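Local coordinates for SnoN,Epimerase SnoN (Streptomyces nogalater, PDB 5EP9), which acts as a non-heme iron, 2-oxoglutarate-dependent epimerase in the biosynthesis of nogalamycin, at residues F121-L126 and L237-V242; T158-L163 and D215-H220; A80-D85 and E132-V137. All blocks are in the same frame, centred on the assembly; numbering follows the deposited sequence.

Interaction 1 (F121-L126 and L237-V242); sequences FKLEVL and LSTSAV. With AKG (2-oxoglutaric acid), chain E.
A classic beta bulge, with Phe121 and Lys122 both facing Val242, lies at one end of this antiparallel strand pair in the main sheet of a cupin-type barrel. Residues 121-126 belong to the 14-202 portion of the construct and 237-242 to the 203-305 portion. At the bulge, Val242 O takes Phe121 N at 2.9 Å and, weakly, Lys122 N at 3.5 Å. Regular pairing follows. Glu124 N meets Ser240 O at 2.8 Å in a nearly straight bond (177°), and Leu126 pairs with Ser238.

On the face carrying Leu123, Val125, Thr239 and Ala241 the side chains meet mainly through carbon. Both methyls of Leu123 reach CB of Thr239, and CD1 also meets Ala241 CB. On the opposite face, the extended Lys122 chain passes Val242 CG2 with its CE. Its NZ then reaches Glu124 OE2 at 3.2 Å in a salt bridge along the same strand. A water links Leu126 O and Ser238 OG. A chi1 of -168° turns Ser240 OG away from its own backbone N, and from there it donates to AKG O2 at 3.0 Å.

Leu126 CD1 packs on Ser240 CB and lies 3.6 Å from AKG O3. One face of the pair therefore gives the cosubstrate a hydroxyl donor at one carboxylate and a leucine methyl beside the other.

Interaction 2 (T158-L163 and D215-H220); sequences TAWVAL and DCTFHH. With AKG (2-oxoglutaric acid), chain E.
His219 O accepts two hydrogen bonds. One comes from Thr158 N at 2.9 Å. The other comes from a water, which itself accepts from Thr158 OG1 at 2.6 Å. The threonine is thus tied to this one carbonyl both directly and through solvent. The contact is an antiparallel strand pair. Residues 158-163 lie in the 14-202 portion of the construct and 215-220 in the 203-305 portion. Further bonds join Trp160 with Thr217 in both directions, and Ala162 N reaches Asp215 O.

Thr158 and His219 stand side by side on the cosubstrate face. Thr158 CB sits over one face of the imidazole, 4.0 Å from its centroid, in a CH-pi contact offset toward the rim. The ring is brought there by a first torsion of 72°, which places CG between the backbone nitrogen and the carbonyl carbon. AKG O1 meets the ring at its edge, where His219 NE2 makes a weak bond of 3.2 Å to it. The same NE2 is hydrogen-bonded to OD2 of Asp144, an iron ligand.

Trp160 binds the other end of the cosubstrate. Its NE1 donates to AKG O3 at 2.8 Å and 161°, with the oxygen near the indole plane. Thr217 OG1 lies against Trp160 CB at 3.5 Å. On the reverse face, Ala159 CB touches Phe218 CE2, and Val161 CG2 meets Cys216 CB. This pair of strands therefore contacts both carboxylates of 2-oxoglutarate.

Strand 157-162 runs between 216-220 and 236-245 in the main sheet. Helix 104-114 covers the reverse face at Val161 and Phe218. Strand 173-175 packs on the cosubstrate side, with Met173 against Trp160 and Thr217.

Interaction 3 (A80-D85 and E132-V137); sequences AGTVMD and EKDASV. With AKG (2-oxoglutaric acid), chain E.
Thr82 OG1 donates to Asp134 OD1 at 2.8 Å, reaching the syn lone pair of that oxygen. The hydroxyl therefore lies on the side of the other carboxylate oxygen, and OD2 is close to it as well. The two side chains cross at about a right angle. Asp134 CG is anti to the backbone nitrogen (chi1 -176°), which swings the carboxylate toward Thr82. Both segments belong to the 14-202 portion of the construct.

The second direct bond is between backbones. Val137 N donates to Thr82 O at 3.0 Å from well above the carbonyl plane, 45° out of it. A water also donates to Thr82 O and to Val83 O, and is hydrogen-bonded to Ser136 OG. Thr82 O is thus held by two donors.

Val137 has the largest buried share of the contact. Its CG1 rests against Ala80 O at 3.4 Å. Its CG2 meets Val83 CG2 at 4.0 Å. Gly81 has backbone angles that call for glycine, and a CB there would also crowd Val137 CG1.

Outside this shell, Arg75 NE bonds to Thr82 OG1, and Lys128 NZ bonds to both Val83 O and Val137 O. A leucine in place of Asp134 has no carboxylate to take the Thr82 hydroxyl, and the 132-137 loop would probably be held less firmly against the strand. Two residues along from Thr82, Met84 CE approaches AKG O4 at 3.4 Å, so the same strand borders the cosubstrate.

The contact fastens the loop between strands 118-128 and 139-142 to the start of strand 82-87, which runs between 74-77 and 118-128 in the main sheet.

In the fold
From the N terminus, 80-85 comes first and 121-126 second. The chain then reaches 132-137, where interaction 3 closes its loop while that of interaction 1 is still open, so the two cross. Next comes 158-163, which meets 215-220 in interaction 2. Interaction 1 closes last, at 237-242, and encloses all of interaction 2. Interactions 3 and 2 follow one another in series. Strand 236-245 pairs with 157-162, which puts interactions 1 and 2 side by side in the main sheet. Strand 118-128 leads on to 82-87 and interaction 3, toward the edge of the sheet formed by 74-77. Interactions 1 and 2 both meet 2-oxoglutarate, and 80-85 reaches it through Met84.

Interaction 1 (F121-L126 and L237-V242)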
loop_
_atom_site.group_PDB
_atom_site.type_symbol
_atom_site.label_atom_id
_atom_site.label_comp_id
_atom_site.label_asym_id
_atom_site.label_seq_id
_atom_site.Cartn_x
_atom_site.Cartn_y
_atom_site.Cartn_z
ATOM N N PHE A 121 -3.293 -8.066 4.346
ATOM C CA PHE A 121 -4.552 -8.087 3.584
ATOM C C PHE A 121 -4.320 -8.385 2.139
ATOM O O PHE A 121 -4.957 -9.248 1.529
ATOM C CB PHE A 121 -5.332 -6.741 3.712
ATOM C CG PHE A 121 -6.575 -6.695 2.863
ATOM C CD1 PHE A 121 -7.620 -7.562 3.099
ATOM C CD2 PHE A 121 -6.720 -5.746 1.874
ATOM C CE1 PHE A 121 -8.759 -7.511 2.347
ATOM C CE2 PHE A 121 -7.865 -5.681 1.095
ATOM C CZ PHE A 121 -8.871 -6.579 1.328
ATOM N N LYS A 122 -3.398 -7.654 1.578
ATOM C CA LYS A 122 -2.939 -7.951 0.182
ATOM C C LYS A 122 -1.640 -7.251 -0.195
ATOM O O LYS A 122 -1.241 -6.232 0.435
ATOM C CB LYS A 122 -3.994 -7.532 -0.832
ATOM C CG LYS A 122 -4.112 -6.032 -0.862
ATOM C CD LYS A 122 -5.159 -5.572 -1.846
ATOM C CE LYS A 122 -5.131 -4.096 -1.691
ATOM N NZ LYS A 122 -6.002 -3.518 -2.694
ATOM N N LEU A 123 -0.952 -7.829 -1.183
ATOM C CA LEU A 123 0.139 -7.150 -1.857
ATOM C C LEU A 123 -0.178 -6.995 -3.319
ATOM O O LEU A 123 -0.565 -7.968 -3.971
ATOM C CB LEU A 123 1.444 -7.847 -1.661
ATOM C CG LEU A 123 2.686 -7.128 -2.278
ATOM C CD1 LEU A 123 3.926 -7.294 -1.446
ATOM C CD2 LEU A 123 2.974 -7.553 -3.717
ATOM N N GLU A 124 0.067 -5.805 -3.838
ATOM C CA GLU A 124 0.032 -5.579 -5.318
ATOM C C GLU A 124 1.353 -5.178 -5.923
ATOM O O GLU A 124 2.123 -4.499 -5.289
ATOM C CB GLU A 124 -1.029 -4.549 -5.652
ATOM C CG GLU A 124 -2.452 -5.042 -5.335
ATOM C CD GLU A 124 -3.526 -3.893 -5.446
ATOM O OE1 GLU A 124 -3.160 -2.695 -5.493
ATOM O OE2 GLU A 124 -4.714 -4.196 -5.582
ATOM N N VAL A 125 1.606 -5.563 -7.169
ATOM C CA VAL A 125 2.756 -5.102 -7.888
ATOM C C VAL A 125 2.305 -3.968 -8.788
ATOM O O VAL A 125 1.437 -4.204 -9.593
ATOM C CB VAL A 125 3.353 -6.223 -8.745
ATOM C CG1 VAL A 125 4.526 -5.754 -9.580
ATOM C CG2 VAL A 125 3.801 -7.397 -7.888
ATOM N N LEU A 126 2.963 -2.802 -8.731
ATOM C CA LEU A 126 2.481 -1.633 -9.462
ATOM C C LEU A 126 3.447 -1.229 -10.540
ATOM O O LEU A 126 4.622 -1.188 -10.307
ATOM C CB LEU A 126 2.205 -0.439 -8.552
ATOM C CG LEU A 126 1.388 -0.728 -7.308
ATOM C CD1 LEU A 126 1.231 0.557 -6.492
ATOM C CD2 LEU A 126 0.026 -1.258 -7.642
ATOM N N LEU A 237 8.325 0.916 -10.955
ATOM C CA LEU A 237 8.003 -0.409 -10.424
ATOM C C LEU A 237 8.147 -0.423 -8.933
ATOM O O LEU A 237 9.168 0.098 -8.376
ATOM C CB LEU A 237 8.948 -1.483 -10.982
ATOM C CG LEU A 237 8.663 -1.838 -12.443
ATOM C CD1 LEU A 237 9.870 -2.368 -13.219
ATOM C CD2 LEU A 237 7.566 -2.869 -12.561
ATOM N N SER A 238 7.105 -0.968 -8.292
ATOM C CA SER A 238 7.025 -0.941 -6.842
ATOM C C SER A 238 6.051 -1.977 -6.419
ATOM O O SER A 238 5.273 -2.516 -7.249
ATOM C CB SER A 238 6.535 0.463 -6.346
ATOM O OG SER A 238 5.273 0.794 -6.909
ATOM N N THR A 239 5.999 -2.169 -5.128
ATOM C CA THR A 239 4.908 -2.908 -4.560
ATOM C C THR A 239 4.173 -2.087 -3.530
ATOM O O THR A 239 4.806 -1.326 -2.839
ATOM C CB THR A 239 5.369 -4.249 -3.882
ATOM O OG1 THR A 239 6.257 -3.946 -2.810
ATOM C CG2 THR A 239 6.059 -5.140 -4.878
ATOM N N SER A 240 2.908 -2.457 -3.325
ATOM C CA SER A 240 2.050 -1.856 -2.320
ATOM C C SER A 240 1.305 -2.901 -1.530
ATOM O O SER A 240 0.581 -3.704 -2.085
ATOM C CB SER A 240 1.070 -0.884 -3.023
ATOM O OG SER A 240 0.432 -0.112 -2.113
ATOM N N ALA A 241 1.575 -2.935 -0.240
ATOM C CA ALA A 241 1.003 -3.903 0.625
ATOM C C ALA A 241 0.158 -3.233 1.695
ATOM O O ALA A 241 0.621 -2.339 2.370
ATOM C CB ALA A 241 2.088 -4.750 1.308
ATOM N N VAL A 242 -1.038 -3.749 1.884
ATOM C CA VAL A 242 -1.992 -3.282 2.904
ATOM C C VAL A 242 -1.989 -4.256 4.093
ATOM O O VAL A 242 -2.118 -5.442 3.923
ATOM C CB VAL A 242 -3.408 -3.208 2.305
ATOM C CG1 VAL A 242 -4.424 -2.772 3.338
ATOM C CG2 VAL A 242 -3.422 -2.255 1.100
HETATM C C1 AKG E . -1.586 3.354 -2.500
HETATM O O1 AKG E . -2.492 3.398 -1.629
HETATM O O2 AKG E . -0.543 2.672 -2.348
HETATM C C2 AKG E . -1.709 4.172 -3.731
HETATM O O5 AKG E . -2.729 4.873 -3.889
HETATM C C3 AKG E . -0.560 4.084 -4.761
HETATM C C4 AKG E . -0.617 5.070 -5.924
HETATM C C5 AKG E . 0.492 4.958 -6.944
HETATM O O3 AKG E . 1.422 4.154 -6.749
HETATM O O4 AKG E . 0.441 5.649 -8.007
HETATM O O HOH W 1 5.121 1.460 -9.470
#

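Interaction 2 (T158-L163 and D215-H220)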
loop_
_atom_site.group_PDB
_atom_site.type_symbol
_atom_site.label_atom_id
_atom_site.label_comp_id
_atom_site.label_asym_id
_atom_site.label_seq_id
_atom_site.Cartn_x
_atom_site.Cartn_y
_atom_site.Cartn_z
ATOM N N THR A 158 -0.480 1.153 4.560
ATOM C CA THR A 158 0.072 0.667 3.328
ATOM C C THR A 158 1.613 0.896 3.264
ATOM O O THR A 158 2.057 1.969 3.497
ATOM C CB THR A 158 -0.629 1.307 2.156
ATOM O OG1 THR A 158 -2.013 0.948 2.163
ATOM C CG2 THR A 158 0.025 0.916 0.830
ATOM N N ALA A 159 2.382 -0.156 2.981
ATOM C CA ALA A 159 3.816 -0.072 2.676
ATOM C C ALA A 159 4.049 -0.053 1.171
ATOM O O ALA A 159 3.665 -0.987 0.476
ATOM C CB ALA A 159 4.550 -1.252 3.255
ATOM N N TRP A 160 4.627 1.037 0.662
ATOM C CA TRP A 160 4.864 1.199 -0.765
ATOM C C TRP A 160 6.370 1.143 -0.941
ATOM O O TRP A 160 7.096 2.000 -0.435
ATOM C CB TRP A 160 4.307 2.541 -1.222
ATOM C CG TRP A 160 4.105 2.840 -2.688
ATOM C CD1 TRP A 160 2.908 2.886 -3.342
ATOM C CD2 TRP A 160 5.092 3.243 -3.620
ATOM N NE1 TRP A 160 3.096 3.285 -4.628
ATOM C CE2 TRP A 160 4.436 3.429 -4.857
ATOM C CE3 TRP A 160 6.508 3.289 -3.583
ATOM C CZ2 TRP A 160 5.093 3.824 -5.991
ATOM C CZ3 TRP A 160 7.206 3.681 -4.761
ATOM C CH2 TRP A 160 6.479 3.965 -5.938
ATOM N N VAL A 161 6.820 0.098 -1.614
ATOM C CA VAL A 161 8.279 -0.205 -1.661
ATOM C C VAL A 161 8.770 0.079 -3.065
ATOM O O VAL A 161 8.257 -0.543 -4.035
ATOM C CB VAL A 161 8.537 -1.691 -1.282
ATOM C CG1 VAL A 161 9.984 -2.041 -1.338
ATOM C CG2 VAL A 161 7.992 -1.952 0.085
ATOM N N ALA A 162 9.751 0.942 -3.185
ATOM C CA ALA A 162 10.315 1.236 -4.469
ATOM C C ALA A 162 11.303 0.110 -4.906
ATOM O O ALA A 162 12.207 -0.185 -4.168
ATOM C CB ALA A 162 11.075 2.523 -4.447
ATOM N N LEU A 163 11.052 -0.478 -6.081
ATOM C CA LEU A 163 11.931 -1.474 -6.637
ATOM C C LEU A 163 12.925 -0.897 -7.658
ATOM O O LEU A 163 13.830 -1.587 -8.077
ATOM C CB LEU A 163 11.133 -2.641 -7.221
ATOM C CG LEU A 163 10.255 -3.392 -6.195
ATOM C CD1 LEU A 163 9.470 -4.436 -6.898
ATOM C CD2 LEU A 163 11.122 -4.008 -5.145
ATOM N N ASP A 215 13.914 1.937 -0.800
ATOM C CA ASP A 215 13.177 2.772 0.194
ATOM C C ASP A 215 11.740 2.388 0.195
ATOM O O ASP A 215 11.193 1.835 -0.803
ATOM C CB ASP A 215 13.202 4.271 -0.175
ATOM C CG ASP A 215 14.556 4.910 -0.025
ATOM O OD1 ASP A 215 15.574 4.246 0.269
ATOM O OD2 ASP A 215 14.617 6.117 -0.317
ATOM N N CYS A 216 11.067 2.687 1.299
ATOM C CA CYS A 216 9.597 2.633 1.270
ATOM C C CYS A 216 8.993 3.829 1.955
ATOM O O CYS A 216 9.661 4.607 2.690
ATOM C CB CYS A 216 9.061 1.332 1.892
ATOM S SG CYS A 216 9.146 1.250 3.661
ATOM N N THR A 217 7.709 3.950 1.710
ATOM C CA THR A 217 6.837 4.739 2.558
ATOM C C THR A 217 5.827 3.817 3.250
ATOM O O THR A 217 5.500 2.749 2.733
ATOM C CB THR A 217 6.112 5.824 1.811
ATOM O OG1 THR A 217 5.440 5.295 0.652
ATOM C CG2 THR A 217 7.082 6.898 1.350
ATOM N N PHE A 218 5.371 4.285 4.415
ATOM C CA PHE A 218 4.153 3.828 5.032
ATOM C C PHE A 218 3.169 4.959 5.059
ATOM O O PHE A 218 3.525 6.101 5.387
ATOM C CB PHE A 218 4.399 3.379 6.439
ATOM C CG PHE A 218 5.255 2.139 6.546
ATOM C CD1 PHE A 218 6.605 2.261 6.631
ATOM C CD2 PHE A 218 4.661 0.878 6.524
ATOM C CE1 PHE A 218 7.415 1.139 6.716
ATOM C CE2 PHE A 218 5.445 -0.247 6.658
ATOM C CZ PHE A 218 6.835 -0.128 6.763
ATOM N N HIS A 219 1.929 4.680 4.664
ATOM C CA HIS A 219 0.853 5.659 4.860
ATOM C C HIS A 219 -0.414 5.067 5.444
ATOM O O HIS A 219 -0.915 3.989 5.057
ATOM C CB HIS A 219 0.602 6.493 3.594
ATOM C CG HIS A 219 -0.050 5.772 2.484
ATOM N ND1 HIS A 219 0.662 5.069 1.545
ATOM C CD2 HIS A 219 -1.344 5.702 2.104
ATOM C CE1 HIS A 219 -0.167 4.607 0.621
ATOM N NE2 HIS A 219 -1.385 4.961 0.949
ATOM N N HIS A 220 -0.990 5.879 6.290
ATOM C CA HIS A 220 -2.292 5.615 6.936
ATOM C C HIS A 220 -3.436 5.619 5.926
ATOM O O HIS A 220 -3.451 6.319 4.951
ATOM C CB HIS A 220 -2.503 6.697 8.031
ATOM C CG HIS A 220 -3.630 6.450 8.995
ATOM N ND1 HIS A 220 -4.965 6.653 8.678
ATOM C CD2 HIS A 220 -3.605 6.121 10.307
ATOM C CE1 HIS A 220 -5.709 6.379 9.723
ATOM N NE2 HIS A 220 -4.914 6.113 10.731
HETATM C C1 AKG E . -1.586 3.354 -2.500
HETATM O O1 AKG E . -2.492 3.398 -1.629
HETATM O O2 AKG E . -0.543 2.672 -2.348
HETATM C C2 AKG E . -1.709 4.172 -3.731
HETATM O O5 AKG E . -2.729 4.873 -3.889
HETATM C C3 AKG E . -0.560 4.084 -4.761
HETATM C C4 AKG E . -0.617 5.070 -5.924
HETATM C C5 AKG E . 0.492 4.958 -6.944
HETATM O O3 AKG E . 1.422 4.154 -6.749
HETATM O O4 AKG E . 0.441 5.649 -8.007
HETATM O O HOH W 2 -3.106 2.965 3.488
#

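Interaction 3 (A80-D85 and E132-V137)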
loop_
_atom_site.group_PDB
_atom_site.type_symbol
_atom_site.label_atom_id
_atom_site.label_comp_id
_atom_site.label_asym_id
_atom_site.label_seq_id
_atom_site.Cartn_x
_atom_site.Cartn_y
_atom_site.Cartn_z
ATOM N N ALA A 80 -8.938 10.043 -18.562
ATOM C CA ALA A 80 -7.591 10.682 -18.698
ATOM C C ALA A 80 -6.525 9.770 -19.344
ATOM O O ALA A 80 -5.631 10.266 -20.081
ATOM C CB ALA A 80 -7.058 11.213 -17.349
ATOM N N GLY A 81 -6.623 8.455 -19.073
ATOM C CA GLY A 81 -5.689 7.443 -19.637
ATOM C C GLY A 81 -5.313 6.406 -18.599
ATOM O O GLY A 81 -6.030 6.187 -17.651
ATOM N N THR A 82 -4.128 5.846 -18.746
ATOM C CA THR A 82 -3.686 4.801 -17.865
ATOM C C THR A 82 -2.960 5.296 -16.617
ATOM O O THR A 82 -1.815 5.728 -16.621
ATOM C CB THR A 82 -2.822 3.761 -18.568
ATOM O OG1 THR A 82 -3.546 3.261 -19.710
ATOM C CG2 THR A 82 -2.432 2.612 -17.607
ATOM N N VAL A 83 -3.632 5.002 -15.529
ATOM C CA VAL A 83 -3.173 5.321 -14.200
ATOM C C VAL A 83 -2.063 4.366 -13.850
ATOM O O VAL A 83 -1.013 4.769 -13.362
ATOM C CB VAL A 83 -4.322 5.250 -13.165
ATOM C CG1 VAL A 83 -3.793 5.587 -11.817
ATOM C CG2 VAL A 83 -5.494 6.218 -13.500
ATOM N N MET A 84 -2.329 3.094 -14.066
ATOM C CA MET A 84 -1.355 2.045 -13.794
ATOM C C MET A 84 -1.796 0.669 -14.293
ATOM O O MET A 84 -2.963 0.442 -14.550
ATOM C CB MET A 84 -1.042 1.882 -12.299
ATOM C CG MET A 84 -2.245 1.485 -11.461
ATOM S SD MET A 84 -1.620 1.236 -9.760
ATOM C CE MET A 84 -1.258 2.923 -9.252
ATOM N N ASP A 85 -0.834 -0.243 -14.287
ATOM C CA ASP A 85 -1.118 -1.693 -14.429
ATOM C C ASP A 85 -0.664 -2.293 -13.114
ATOM O O ASP A 85 0.354 -1.836 -12.544
ATOM C CB ASP A 85 -0.344 -2.309 -15.568
ATOM C CG ASP A 85 -0.822 -1.818 -16.952
ATOM O OD1 ASP A 85 -1.935 -2.194 -17.421
ATOM O OD2 ASP A 85 -0.051 -1.018 -17.560
ATOM N N GLU A 132 3.488 2.854 -26.316
ATOM C CA GLU A 132 3.035 3.414 -27.564
ATOM C C GLU A 132 1.554 3.727 -27.592
ATOM O O GLU A 132 0.742 2.879 -27.369
ATOM C CB GLU A 132 3.289 2.393 -28.685
ATOM C CG GLU A 132 4.750 1.976 -28.832
ATOM C CD GLU A 132 5.643 3.126 -29.282
ATOM O OE1 GLU A 132 5.147 4.244 -29.574
ATOM O OE2 GLU A 132 6.856 2.911 -29.336
ATOM N N LYS A 133 1.242 4.966 -27.887
ATOM C CA LYS A 133 -0.150 5.472 -27.913
ATOM C C LYS A 133 -0.880 5.383 -26.571
ATOM O O LYS A 133 -2.085 5.679 -26.501
ATOM C CB LYS A 133 -1.035 4.781 -29.000
ATOM C CG LYS A 133 -2.096 5.733 -29.563
ATOM C CD LYS A 133 -2.601 5.364 -30.944
ATOM C CE LYS A 133 -1.847 6.238 -31.906
ATOM N NZ LYS A 133 -2.378 6.090 -33.263
ATOM N N ASP A 134 -0.148 5.075 -25.510
ATOM C CA ASP A 134 -0.719 5.003 -24.174
ATOM C C ASP A 134 0.219 5.606 -23.141
ATOM O O ASP A 134 1.027 4.958 -22.516
ATOM C CB ASP A 134 -1.070 3.552 -23.838
ATOM C CG ASP A 134 -1.762 3.424 -22.471
ATOM O OD1 ASP A 134 -2.610 4.260 -22.145
ATOM O OD2 ASP A 134 -1.419 2.533 -21.683
ATOM N N ALA A 135 0.039 6.875 -22.912
ATOM C CA ALA A 135 0.831 7.607 -21.927
ATOM C C ALA A 135 0.308 7.340 -20.523
ATOM O O ALA A 135 -0.866 7.273 -20.268
ATOM C CB ALA A 135 0.834 9.142 -22.215
ATOM N N SER A 136 1.252 7.196 -19.634
ATOM C CA SER A 136 1.047 7.229 -18.206
ATOM C C SER A 136 0.353 8.556 -17.800
ATOM O O SER A 136 0.766 9.601 -18.216
ATOM C CB SER A 136 2.442 7.167 -17.535
ATOM O OG SER A 136 2.357 7.181 -16.156
ATOM N N VAL A 137 -0.595 8.451 -16.872
ATOM C CA VAL A 137 -1.256 9.587 -16.243
ATOM C C VAL A 137 -1.074 9.531 -14.724
ATOM O O VAL A 137 -0.671 8.482 -14.189
ATOM C CB VAL A 137 -2.724 9.737 -16.674
ATOM C CG1 VAL A 137 -2.798 9.784 -18.213
ATOM C CG2 VAL A 137 -3.613 8.641 -16.076
HETATM C C1 AKG E . -1.586 3.354 -2.500
HETATM O O1 AKG E . -2.492 3.398 -1.629
HETATM O O2 AKG E . -0.543 2.672 -2.348
HETATM C C2 AKG E . -1.709 4.172 -3.731
HETATM O O5 AKG E . -2.729 4.873 -3.889
HETATM C C3 AKG E . -0.560 4.084 -4.761
HETATM C C4 AKG E . -0.617 5.070 -5.924
HETATM C C5 AKG E . 0.492 4.958 -6.944
HETATM O O3 AKG E . 1.422 4.154 -6.749
HETATM O O4 AKG E . 0.441 5.649 -8.007
HETATM O O HOH W 3 0.711 5.222 -15.511
#